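Local coordinates for endoglucanase A (Clostridium cellulolyticum, PDB 1EDG), which hydrolyses internal beta-1,4-glucosidic bonds of cellulose through its family 5 glycoside hydrolase catalytic domain, a TIM barrel, at residues Trp33-Thr38 / Ile60-Gln65. Numbering follows the deposited sequence.
Sequences WNLGNT and IKTTKQ
Thr38 and Thr62 share one side-chain setting, with CG2 anti to the backbone N and OG1 beside it (chi1 -52° and -45°). In Thr38 this sends the methyl toward Thr62 and turns the hydroxyl to Gly36 O and Arg357. In Thr62 it is the hydroxyl that faces across. Thr38 CG2 stands 3.8 Å from Thr62 OG1, and the two side chains meet at a slant. Leu35 comes tip to tip with Thr62, its CD1 lying 4.1 Å from Thr62 OG1 and its CD2 equally far. Three methyl groups, two of Leu35 and one of Thr38, therefore face the oxygen of buried Thr62 from the side of segment 33-38. That oxygen is hydrogen-bonded to Glu54 of helix 53-56, which Thr38 also touches. Thr38 OG1 bonds to Gly36 O at 2.8 Å, approaching from above the carbonyl plane, 59° out of it. Thr38 OG1 is also hydrogen-bonded to Arg357 NH2. Leu35 is the centre of an inverse gamma turn, closed by a weak bond of 2.9 Å from Gly36 N to Asn34 O. The contact joins the chain leaving the first barrel strand, 32-34, to the residues leading into helix 64-73, with Thr63 at its N-cap. It belongs to the first beta-alpha connection of the TIM barrel. The contact is small, burying 95 Å² in all. Between the segments the touch is van der Waals, and the polar demand of both hydroxyls is met by other partners.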
loop_
_atom_site.group_PDB
_atom_site.type_symbol
_atom_site.label_atom_id
_atom_site.label_comp_id
_atom_site.label_asym_id
_atom_site.label_seq_id
_atom_site.Cartn_x
_atom_site.Cartn_y
_atom_site.Cartn_z
ATOM N N TRP A 33 6.561 5.729 -0.654
ATOM C CA TRP A 33 7.344 4.993 0.327
ATOM C C TRP A 33 6.412 4.634 1.495
ATOM O O TRP A 33 5.587 5.452 1.902
ATOM C CB TRP A 33 8.487 5.886 0.815
ATOM C CG TRP A 33 9.395 5.267 1.820
ATOM C CD1 TRP A 33 10.433 4.418 1.578
ATOM C CD2 TRP A 33 9.389 5.508 3.229
ATOM N NE1 TRP A 33 11.085 4.122 2.754
ATOM C CE2 TRP A 33 10.461 4.774 3.782
ATOM C CE3 TRP A 33 8.584 6.279 4.079
ATOM C CZ2 TRP A 33 10.751 4.790 5.156
ATOM C CZ3 TRP A 33 8.873 6.296 5.445
ATOM C CH2 TRP A 33 9.948 5.554 5.965
ATOM N N ASN A 34 6.520 3.404 1.995
ATOM C CA ASN A 34 5.708 2.936 3.125
ATOM C C ASN A 34 6.437 3.101 4.458
ATOM O O ASN A 34 7.594 2.701 4.577
ATOM C CB ASN A 34 5.426 1.438 3.001
ATOM C CG ASN A 34 4.207 1.126 2.173
ATOM O OD1 ASN A 34 3.086 1.252 2.651
ATOM N ND2 ASN A 34 4.421 0.642 0.951
ATOM N N LEU A 35 5.740 3.627 5.464
ATOM C CA LEU A 35 6.288 3.754 6.820
ATOM C C LEU A 35 5.965 2.364 7.426
ATOM O O LEU A 35 5.082 2.231 8.280
ATOM C CB LEU A 35 5.532 4.850 7.594
ATOM C CG LEU A 35 6.220 5.806 8.585
ATOM C CD1 LEU A 35 5.264 6.127 9.716
ATOM C CD2 LEU A 35 7.530 5.261 9.131
ATOM N N GLY A 36 6.668 1.336 6.951
ATOM C CA GLY A 36 6.421 -0.034 7.372
ATOM C C GLY A 36 6.792 -0.435 8.783
ATOM O O GLY A 36 7.676 0.166 9.397
ATOM N N ASN A 37 6.103 -1.465 9.278
ATOM C CA ASN A 37 6.305 -2.017 10.623
ATOM C C ASN A 37 6.344 -0.954 11.717
ATOM O O ASN A 37 7.098 -1.076 12.684
ATOM C CB ASN A 37 7.574 -2.881 10.678
ATOM C CG ASN A 37 7.379 -4.272 10.075
ATOM O OD1 ASN A 37 6.352 -4.566 9.455
ATOM N ND2 ASN A 37 8.381 -5.129 10.237
ATOM N N THR A 38 5.512 0.071 11.577
ATOM C CA THR A 38 5.443 1.166 12.538
ATOM C C THR A 38 4.070 1.211 13.222
ATOM O O THR A 38 3.820 0.416 14.134
ATOM C CB THR A 38 5.795 2.489 11.843
ATOM O OG1 THR A 38 7.034 2.314 11.152
ATOM C CG2 THR A 38 5.961 3.624 12.838
ATOM N N ILE A 60 12.275 2.465 16.582
ATOM C CA ILE A 60 12.610 3.883 16.649
ATOM C C ILE A 60 11.386 4.753 16.359
ATOM O O ILE A 60 10.539 4.391 15.536
ATOM C CB ILE A 60 13.774 4.219 15.663
ATOM C CG1 ILE A 60 14.212 5.676 15.810
ATOM C CG2 ILE A 60 13.372 3.899 14.222
ATOM C CD1 ILE A 60 15.432 6.037 14.971
ATOM N N LYS A 61 11.272 5.870 17.072
ATOM C CA LYS A 61 10.156 6.791 16.896
ATOM C C LYS A 61 10.368 7.674 15.668
ATOM O O LYS A 61 11.458 8.214 15.453
ATOM C CB LYS A 61 9.975 7.656 18.142
ATOM C CG LYS A 61 8.765 8.573 18.093
ATOM C CD LYS A 61 8.582 9.323 19.407
ATOM C CE LYS A 61 7.480 10.366 19.295
ATOM N NZ LYS A 61 7.305 11.164 20.541
ATOM N N THR A 62 9.312 7.824 14.877
ATOM C CA THR A 62 9.345 8.617 13.654
ATOM C C THR A 62 9.561 10.101 13.922
ATOM O O THR A 62 8.945 10.666 14.821
ATOM C CB THR A 62 8.023 8.452 12.886
ATOM O OG1 THR A 62 7.663 7.064 12.861
ATOM C CG2 THR A 62 8.163 8.962 11.459
ATOM N N THR A 63 10.416 10.736 13.125
ATOM C CA THR A 63 10.687 12.165 13.275
ATOM C C THR A 63 10.503 12.898 11.945
ATOM O O THR A 63 10.483 12.274 10.885
ATOM C CB THR A 63 12.125 12.401 13.776
ATOM O OG1 THR A 63 13.059 11.885 12.815
ATOM C CG2 THR A 63 12.344 11.699 15.111
ATOM N N LYS A 64 10.369 14.217 12.002
ATOM C CA LYS A 64 10.200 15.035 10.799
ATOM C C LYS A 64 11.416 14.905 9.873
ATOM O O LYS A 64 11.266 14.819 8.649
ATOM C CB LYS A 64 9.991 16.501 11.198
ATOM C CG LYS A 64 9.913 17.519 10.055
ATOM C CD LYS A 64 8.562 17.536 9.378
ATOM C CE LYS A 64 8.253 18.907 8.777
ATOM N NZ LYS A 64 9.230 19.336 7.738
ATOM N N GLN A 65 12.614 14.878 10.457
ATOM C CA GLN A 65 13.850 14.755 9.679
ATOM C C GLN A 65 13.832 13.526 8.769
ATOM O O GLN A 65 14.294 13.593 7.630
ATOM C CB GLN A 65 15.079 14.742 10.606
ATOM C CG GLN A 65 16.365 14.105 10.021
ATOM C CD GLN A 65 17.074 14.927 8.925
ATOM O OE1 GLN A 65 16.450 15.431 7.980
ATOM N NE2 GLN A 65 18.399 15.017 9.030
#